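Local coordinates for protein inositol-1-monophosphatase (Mycobacterium tuberculosis, PDB 2Q74) that probably catalyses the magnesium-dependent dephosphorylation of inositol 1-phosphate to free myo-inositol, a key metabolite in mycobacteria, at residues C166-L177 with A268-A278; Y145-A153 with A240-A248. All coordinates share one frame; numbering follows the deposited sequence.

Interaction 1 (C166-L177 with A268-A278); sequences CTGVDELSMALL and APGIADELLAA
The C-terminal helix 272-280 begins against the loop that feeds strand 176-181, and Ile271 and Leu172 are the side chains that carry the join. Ile271, at the N-cap position, enters the bend of the loop: its CD1 lies 3.5 Å from Val169 CB, the two branched chains meeting at a slant, and 3.8 Å from Ala175 CB on the far limb. Leu172 comes in against the helix one turn on. With CG anti to the backbone N (chi1 -172°), it brings CD1 to 3.7 Å from Leu275 CB, where the two leucines cross at about a right angle, while CD2 lies alongside Glu274 CG. Both elements belong to the five-stranded half of the alpha-beta-alpha-beta-alpha sandwich. Leu275 and Leu177 both rest on Ala225 of strand 225-231, and Leu177 has its side chain about 7 Å from that of Arg206, which probably binds substrate. On the exposed side, Glu274 stretches its extended chain over Leu172 CB, and OE1 takes a weak but nearly straight bond from Leu172 N (3.2 Å, 163° at the hydrogen), just where the 3-10 turn 172-174 starts. Before the bend, Cys166 SG packs 3.7 Å from Pro269 CD, and Val169 CG2 meets the methyl of Ala268. Thr167 OG1 also passes beside that methyl, yet its hydrogen bond goes to Asp224.

Interaction 2 (Y145-A153 with A240-A248); sequences YSAATGLGA and ALIAAEAGA
Glu245 grips the hairpin turn with both carboxylate oxygens: Gly150 N donates to OE2 at 3.3 Å (162° at the hydrogen) and Gly152 N to OE1 at 3.1 Å. Each N-H arrives from above the carboxylate plane, and the chain folds back at chi2 (-62°) to bring the group under the two glycines. Next to it the contact turns apolar. Ala147 CB sits 3.8 Å from Ile242 CG1, and Ala153 CB lies 3.9 Å from Ile242 CG2, so the isoleucine bridges both strands of the antiparallel hairpin 143-148/152-157. Its CD1 continues to Tyr145 CB. Strand 145-148 and helix 240-245 run at 74° to each other, with the helix packed on one face of the seven-stranded sheet; Ser146 turns away from it and hydrogen-bonds Glu16. A water bridges Ala153 and the Glu245 carbonyl, accepting from Ala153 N at 3.0 Å and lying where it can donate to Glu245 O. Leu151 N to Ala148 O (2.8 Å) closes the turn 148-151. Beyond Glu245 comes a Schellman motif, with Ala248 N bonded to Ala243 O and Gly247 N to Ala244 O around the positive phi of Gly247; Ala246 N reaches Ala243 O from the opposite face to Ala248 N.

In the fold
Interaction 2 is the more buried of the two and lies nearer the middle of the chain, where helix 233-245 packs on the seven-stranded sheet; interaction 1 sits farther out, partly buried, with helix 272-280 beside the five-stranded sheet. A glutamate accepts from backbone N-H groups in each, but Glu245 offers both oxygens to two glycine N-H groups of the hairpin turn, whereas Glu274 makes one weak bond on the exposed side and larger aliphatic side chains do most of the packing. The contacts, whose centres are 18 Å apart, adjoin just past helix 233-245: Cys166 N probably hydrogen-bonds Ala246 O at 3.1 Å, and Cys166 SG and Pro269 pack against Gly247.

Interaction 1 (C166-L177 with A268-A278)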
loop_
_atom_site.group_PDB
_atom_site.type_symbol
_atom_site.label_atom_id
_atom_site.label_comp_id
_atom_site.label_asym_id
_atom_site.label_seq_id
_atom_site.Cartn_x
_atom_site.Cartn_y
_atom_site.Cartn_z
ATOM N N CYS A 166 -15.801 -11.103 3.021
ATOM C CA CYS A 166 -15.093 -10.873 1.779
ATOM C C CYS A 166 -16.097 -10.526 0.700
ATOM O O CYS A 166 -17.292 -10.600 0.916
ATOM C CB CYS A 166 -14.266 -12.092 1.396
ATOM S SG CYS A 166 -15.254 -13.565 1.375
ATOM N N THR A 167 -15.600 -10.124 -0.455
ATOM C CA THR A 167 -16.443 -9.611 -1.509
ATOM C C THR A 167 -17.185 -10.748 -2.191
ATOM O O THR A 167 -16.919 -11.904 -1.924
ATOM C CB THR A 167 -15.599 -8.859 -2.550
ATOM O OG1 THR A 167 -14.703 -9.781 -3.170
ATOM C CG2 THR A 167 -14.797 -7.755 -1.909
ATOM N N GLY A 168 -18.096 -10.414 -3.096
ATOM C CA GLY A 168 -18.832 -11.418 -3.874
ATOM C C GLY A 168 -18.508 -11.402 -5.366
ATOM O O GLY A 168 -19.382 -11.677 -6.171
ATOM N N VAL A 169 -17.271 -11.069 -5.737
ATOM C CA VAL A 169 -16.834 -11.102 -7.140
ATOM C C VAL A 169 -17.015 -12.473 -7.761
ATOM O O VAL A 169 -16.736 -13.474 -7.105
ATOM C CB VAL A 169 -15.304 -10.790 -7.328
ATOM C CG1 VAL A 169 -15.104 -9.524 -8.129
ATOM C CG2 VAL A 169 -14.549 -10.826 -5.999
ATOM N N ASP A 170 -17.411 -12.492 -9.038
ATOM C CA ASP A 170 -17.590 -13.745 -9.830
ATOM C C ASP A 170 -16.529 -13.893 -10.906
ATOM O O ASP A 170 -16.006 -14.984 -11.107
ATOM C CB ASP A 170 -18.946 -13.759 -10.529
ATOM C CG ASP A 170 -20.077 -13.709 -9.562
ATOM O OD1 ASP A 170 -19.864 -14.114 -8.397
ATOM O OD2 ASP A 170 -21.174 -13.248 -9.961
ATOM N N GLU A 171 -16.241 -12.805 -11.616
ATOM C CA GLU A 171 -15.301 -12.853 -12.707
ATOM C C GLU A 171 -13.914 -12.478 -12.215
ATOM O O GLU A 171 -13.694 -11.371 -11.722
ATOM C CB GLU A 171 -15.734 -11.923 -13.848
ATOM C CG GLU A 171 -17.035 -12.334 -14.546
ATOM C CD GLU A 171 -18.154 -11.312 -14.361
ATOM O OE1 GLU A 171 -18.677 -11.170 -13.226
ATOM O OE2 GLU A 171 -18.508 -10.647 -15.359
ATOM N N LEU A 172 -12.978 -13.405 -12.373
ATOM C CA LEU A 172 -11.579 -13.167 -12.038
ATOM C C LEU A 172 -11.004 -11.935 -12.713
ATOM O O LEU A 172 -10.069 -11.388 -12.209
ATOM C CB LEU A 172 -10.723 -14.394 -12.392
ATOM C CG LEU A 172 -9.254 -14.403 -11.934
ATOM C CD1 LEU A 172 -9.134 -14.372 -10.394
ATOM C CD2 LEU A 172 -8.538 -15.633 -12.544
ATOM N N SER A 173 -11.562 -11.506 -13.842
ATOM C CA SER A 173 -11.138 -10.262 -14.517
ATOM C C SER A 173 -11.622 -9.029 -13.796
ATOM O O SER A 173 -11.265 -7.914 -14.159
ATOM C CB SER A 173 -11.691 -10.206 -15.938
ATOM O OG SER A 173 -13.098 -10.107 -15.910
ATOM N N MET A 174 -12.455 -9.241 -12.786
ATOM C CA MET A 174 -12.986 -8.175 -11.957
ATOM C C MET A 174 -12.335 -8.154 -10.568
ATOM O O MET A 174 -12.692 -7.337 -9.723
ATOM C CB MET A 174 -14.491 -8.384 -11.812
ATOM C CG MET A 174 -15.260 -8.119 -13.085
ATOM S SD MET A 174 -15.494 -6.343 -13.339
ATOM C CE MET A 174 -14.015 -5.807 -14.252
ATOM N N ALA A 175 -11.384 -9.057 -10.341
ATOM C CA ALA A 175 -10.815 -9.254 -9.025
ATOM C C ALA A 175 -9.549 -8.401 -8.833
ATOM O O ALA A 175 -8.723 -8.288 -9.742
ATOM C CB ALA A 175 -10.521 -10.716 -8.812
ATOM N N LEU A 176 -9.425 -7.791 -7.652
ATOM C CA LEU A 176 -8.206 -7.090 -7.273
ATOM C C LEU A 176 -7.327 -8.043 -6.459
ATOM O O LEU A 176 -7.713 -8.498 -5.368
ATOM C CB LEU A 176 -8.551 -5.847 -6.460
ATOM C CG LEU A 176 -7.461 -4.922 -6.013
ATOM C CD1 LEU A 176 -6.765 -4.321 -7.208
ATOM C CD2 LEU A 176 -8.113 -3.860 -5.152
ATOM N N LEU A 177 -6.149 -8.336 -7.000
ATOM C CA LEU A 177 -5.286 -9.351 -6.449
ATOM C C LEU A 177 -4.070 -8.726 -5.771
ATOM O O LEU A 177 -3.375 -7.907 -6.364
ATOM C CB LEU A 177 -4.820 -10.269 -7.563
ATOM C CG LEU A 177 -3.869 -11.390 -7.176
ATOM C CD1 LEU A 177 -4.595 -12.505 -6.405
ATOM C CD2 LEU A 177 -3.234 -11.916 -8.426
ATOM N N ALA A 268 -11.986 -14.537 -2.492
ATOM C CA ALA A 268 -13.423 -14.573 -2.392
ATOM C C ALA A 268 -13.908 -15.861 -3.081
ATOM O O ALA A 268 -13.368 -16.261 -4.109
ATOM C CB ALA A 268 -14.031 -13.358 -3.017
ATOM N N PRO A 269 -14.929 -16.517 -2.511
ATOM C CA PRO A 269 -15.345 -17.866 -2.932
ATOM C C PRO A 269 -15.806 -17.955 -4.383
ATOM O O PRO A 269 -15.575 -18.975 -5.054
ATOM C CB PRO A 269 -16.509 -18.171 -1.990
ATOM C CG PRO A 269 -16.997 -16.836 -1.555
ATOM C CD PRO A 269 -15.775 -16.014 -1.416
ATOM N N GLY A 270 -16.449 -16.887 -4.853
ATOM C CA GLY A 270 -16.972 -16.849 -6.207
ATOM C C GLY A 270 -15.897 -16.885 -7.269
ATOM O O GLY A 270 -16.202 -17.066 -8.451
ATOM N N ILE A 271 -14.640 -16.751 -6.848
ATOM C CA ILE A 271 -13.532 -16.567 -7.774
ATOM C C ILE A 271 -12.328 -17.475 -7.495
ATOM O O ILE A 271 -11.354 -17.476 -8.239
ATOM C CB ILE A 271 -13.150 -15.063 -7.769
ATOM C CG1 ILE A 271 -13.115 -14.540 -9.200
ATOM C CG2 ILE A 271 -11.865 -14.761 -6.944
ATOM C CD1 ILE A 271 -13.491 -13.068 -9.269
ATOM N N ALA A 272 -12.430 -18.284 -6.452
ATOM C CA ALA A 272 -11.332 -19.130 -6.012
ATOM C C ALA A 272 -10.918 -20.172 -7.042
ATOM O O ALA A 272 -9.737 -20.254 -7.370
ATOM C CB ALA A 272 -11.687 -19.807 -4.712
ATOM N N ASP A 273 -11.879 -20.956 -7.552
ATOM C CA ASP A 273 -11.589 -21.975 -8.552
ATOM C C ASP A 273 -10.940 -21.363 -9.768
ATOM O O ASP A 273 -9.881 -21.805 -10.198
ATOM C CB ASP A 273 -12.866 -22.696 -8.992
ATOM C CG ASP A 273 -13.539 -23.431 -7.863
ATOM O OD1 ASP A 273 -12.837 -23.786 -6.892
ATOM O OD2 ASP A 273 -14.767 -23.666 -7.947
ATOM N N GLU A 274 -11.579 -20.336 -10.322
ATOM C CA GLU A 274 -11.056 -19.695 -11.509
ATOM C C GLU A 274 -9.610 -19.204 -11.303
ATOM O O GLU A 274 -8.806 -19.244 -12.232
ATOM C CB GLU A 274 -11.977 -18.560 -11.952
ATOM C CG GLU A 274 -11.521 -17.869 -13.244
ATOM C CD GLU A 274 -12.530 -16.844 -13.770
ATOM O OE1 GLU A 274 -13.496 -16.533 -13.029
ATOM O OE2 GLU A 274 -12.342 -16.335 -14.909
ATOM N N LEU A 275 -9.279 -18.755 -10.093
ATOM C CA LEU A 275 -7.930 -18.259 -9.801
ATOM C C LEU A 275 -6.922 -19.403 -9.626
ATOM O O LEU A 275 -5.777 -19.320 -10.109
ATOM C CB LEU A 275 -7.939 -17.390 -8.540
ATOM C CG LEU A 275 -6.593 -16.992 -7.912
ATOM C CD1 LEU A 275 -5.806 -15.989 -8.745
ATOM C CD2 LEU A 275 -6.864 -16.449 -6.525
ATOM N N LEU A 276 -7.340 -20.454 -8.920
ATOM C CA LEU A 276 -6.498 -21.647 -8.733
ATOM C C LEU A 276 -6.115 -22.299 -10.065
ATOM O O LEU A 276 -4.964 -22.710 -10.252
ATOM C CB LEU A 276 -7.192 -22.676 -7.836
ATOM C CG LEU A 276 -7.156 -22.349 -6.337
ATOM C CD1 LEU A 276 -8.112 -23.203 -5.525
ATOM C CD2 LEU A 276 -5.745 -22.507 -5.806
ATOM N N ALA A 277 -7.077 -22.366 -10.986
ATOM C CA ALA A 277 -6.846 -22.894 -12.327
ATOM C C ALA A 277 -5.756 -22.098 -13.052
ATOM O O ALA A 277 -4.756 -22.673 -13.495
ATOM C CB ALA A 277 -8.140 -22.878 -13.130
ATOM N N ALA A 278 -5.943 -20.781 -13.159
ATOM C CA ALA A 278 -4.955 -19.916 -13.799
ATOM C C ALA A 278 -3.560 -20.068 -13.177
ATOM O O ALA A 278 -2.559 -20.044 -13.880
ATOM C CB ALA A 278 -5.411 -18.467 -13.747
#

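Interaction 2 (Y145-A153 with A240-A248)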
loop_
_atom_site.group_PDB
_atom_site.type_symbol
_atom_site.label_atom_id
_atom_site.label_comp_id
_atom_site.label_asym_id
_atom_site.label_seq_id
_atom_site.Cartn_x
_atom_site.Cartn_y
_atom_site.Cartn_z
ATOM N N TYR A 145 -7.589 -6.845 13.612
ATOM C CA TYR A 145 -8.435 -7.856 12.976
ATOM C C TYR A 145 -8.328 -9.093 13.832
ATOM O O TYR A 145 -7.241 -9.395 14.309
ATOM C CB TYR A 145 -7.914 -8.168 11.570
ATOM C CG TYR A 145 -7.896 -6.988 10.625
ATOM C CD1 TYR A 145 -6.842 -6.060 10.641
ATOM C CD2 TYR A 145 -8.932 -6.792 9.726
ATOM C CE1 TYR A 145 -6.831 -4.961 9.763
ATOM C CE2 TYR A 145 -8.929 -5.743 8.852
ATOM C CZ TYR A 145 -7.879 -4.812 8.866
ATOM O OH TYR A 145 -7.933 -3.757 7.986
ATOM N N SER A 146 -9.432 -9.817 14.017
ATOM C CA SER A 146 -9.366 -11.084 14.745
ATOM C C SER A 146 -10.443 -12.064 14.359
ATOM O O SER A 146 -11.451 -11.687 13.768
ATOM C CB SER A 146 -9.439 -10.831 16.247
ATOM O OG SER A 146 -10.622 -10.123 16.597
ATOM N N ALA A 147 -10.228 -13.330 14.710
ATOM C CA ALA A 147 -11.174 -14.382 14.400
ATOM C C ALA A 147 -10.922 -15.569 15.307
ATOM O O ALA A 147 -9.872 -15.654 15.942
ATOM C CB ALA A 147 -11.033 -14.786 12.958
ATOM N N ALA A 148 -11.904 -16.461 15.366
ATOM C CA ALA A 148 -11.783 -17.757 16.033
ATOM C C ALA A 148 -12.717 -18.776 15.351
ATOM O O ALA A 148 -13.769 -18.392 14.830
ATOM C CB ALA A 148 -12.106 -17.633 17.505
ATOM N N THR A 149 -12.328 -20.056 15.338
ATOM C CA THR A 149 -13.091 -21.086 14.595
ATOM C C THR A 149 -14.537 -21.111 14.998
ATOM O O THR A 149 -14.855 -21.296 16.172
ATOM C CB THR A 149 -12.539 -22.511 14.777
ATOM O OG1 THR A 149 -11.946 -22.637 16.077
ATOM C CG2 THR A 149 -11.497 -22.826 13.719
ATOM N N GLY A 150 -15.408 -20.908 14.016
ATOM C CA GLY A 150 -16.845 -20.940 14.226
ATOM C C GLY A 150 -17.439 -19.633 14.698
ATOM O O GLY A 150 -18.653 -19.498 14.771
ATOM N N LEU A 151 -16.599 -18.651 14.994
ATOM C CA LEU A 151 -17.064 -17.429 15.642
ATOM C C LEU A 151 -17.054 -16.219 14.722
ATOM O O LEU A 151 -17.501 -15.159 15.128
ATOM C CB LEU A 151 -16.225 -17.171 16.904
ATOM C CG LEU A 151 -16.422 -18.255 17.982
ATOM C CD1 LEU A 151 -15.512 -17.992 19.192
ATOM C CD2 LEU A 151 -17.877 -18.343 18.381
ATOM N N GLY A 152 -16.563 -16.367 13.494
ATOM C CA GLY A 152 -16.477 -15.243 12.574
ATOM C C GLY A 152 -15.243 -14.363 12.758
ATOM O O GLY A 152 -14.461 -14.558 13.678
ATOM N N ALA A 153 -15.085 -13.398 11.858
ATOM C CA ALA A 153 -13.926 -12.487 11.835
ATOM C C ALA A 153 -14.384 -11.058 12.076
ATOM O O ALA A 153 -15.359 -10.609 11.465
ATOM C CB ALA A 153 -13.244 -12.556 10.483
ATOM N N ALA A 240 -4.772 -16.115 7.865
ATOM C CA ALA A 240 -5.433 -17.172 7.112
ATOM C C ALA A 240 -6.802 -17.477 7.725
ATOM O O ALA A 240 -7.812 -17.542 7.016
ATOM C CB ALA A 240 -4.560 -18.416 7.072
ATOM N N LEU A 241 -6.816 -17.623 9.045
ATOM C CA LEU A 241 -8.039 -17.948 9.789
ATOM C C LEU A 241 -9.026 -16.817 9.633
ATOM O O LEU A 241 -10.226 -17.025 9.443
ATOM C CB LEU A 241 -7.724 -18.137 11.274
ATOM C CG LEU A 241 -8.570 -19.042 12.168
ATOM C CD1 LEU A 241 -8.558 -18.500 13.628
ATOM C CD2 LEU A 241 -9.987 -19.250 11.695
ATOM N N ILE A 242 -8.504 -15.609 9.732
ATOM C CA ILE A 242 -9.331 -14.417 9.662
ATOM C C ILE A 242 -10.034 -14.358 8.308
ATOM O O ILE A 242 -11.270 -14.296 8.248
ATOM C CB ILE A 242 -8.531 -13.144 9.904
ATOM C CG1 ILE A 242 -8.003 -13.116 11.359
ATOM C CG2 ILE A 242 -9.434 -11.956 9.641
ATOM C CD1 ILE A 242 -6.926 -12.088 11.650
ATOM N N ALA A 243 -9.255 -14.439 7.227
ATOM C CA ALA A 243 -9.846 -14.523 5.888
ATOM C C ALA A 243 -10.877 -15.691 5.797
ATOM O O ALA A 243 -11.982 -15.534 5.289
ATOM C CB ALA A 243 -8.762 -14.636 4.839
ATOM N N ALA A 244 -10.528 -16.841 6.337
ATOM C CA ALA A 244 -11.426 -18.021 6.272
ATOM C C ALA A 244 -12.734 -17.712 6.980
ATOM O O ALA A 244 -13.804 -17.889 6.434
ATOM C CB ALA A 244 -10.760 -19.249 6.874
ATOM N N GLU A 245 -12.647 -17.182 8.183
ATOM C CA GLU A 245 -13.851 -16.875 8.947
ATOM C C GLU A 245 -14.667 -15.734 8.349
ATOM O O GLU A 245 -15.780 -15.446 8.810
ATOM C CB GLU A 245 -13.484 -16.543 10.395
ATOM C CG GLU A 245 -13.043 -17.748 11.214
ATOM C CD GLU A 245 -14.117 -18.791 11.351
ATOM O OE1 GLU A 245 -15.315 -18.420 11.460
ATOM O OE2 GLU A 245 -13.758 -19.991 11.351
ATOM N N ALA A 246 -14.106 -15.083 7.339
ATOM C CA ALA A 246 -14.773 -14.009 6.631
ATOM C C ALA A 246 -15.419 -14.569 5.369
ATOM O O ALA A 246 -15.953 -13.814 4.558
ATOM C CB ALA A 246 -13.749 -12.873 6.291
ATOM N N GLY A 247 -15.356 -15.892 5.212
ATOM C CA GLY A 247 -15.981 -16.606 4.081
ATOM C C GLY A 247 -15.042 -16.862 2.906
ATOM O O GLY A 247 -15.448 -17.416 1.891
ATOM N N ALA A 248 -13.785 -16.445 3.028
ATOM C CA ALA A 248 -12.840 -16.615 1.928
ATOM C C ALA A 248 -12.415 -18.069 1.780
ATOM O O ALA A 248 -12.397 -18.832 2.727
ATOM C CB ALA A 248 -11.623 -15.724 2.103
HETATM O O HOH W 1 -17.034 -12.760 9.623
#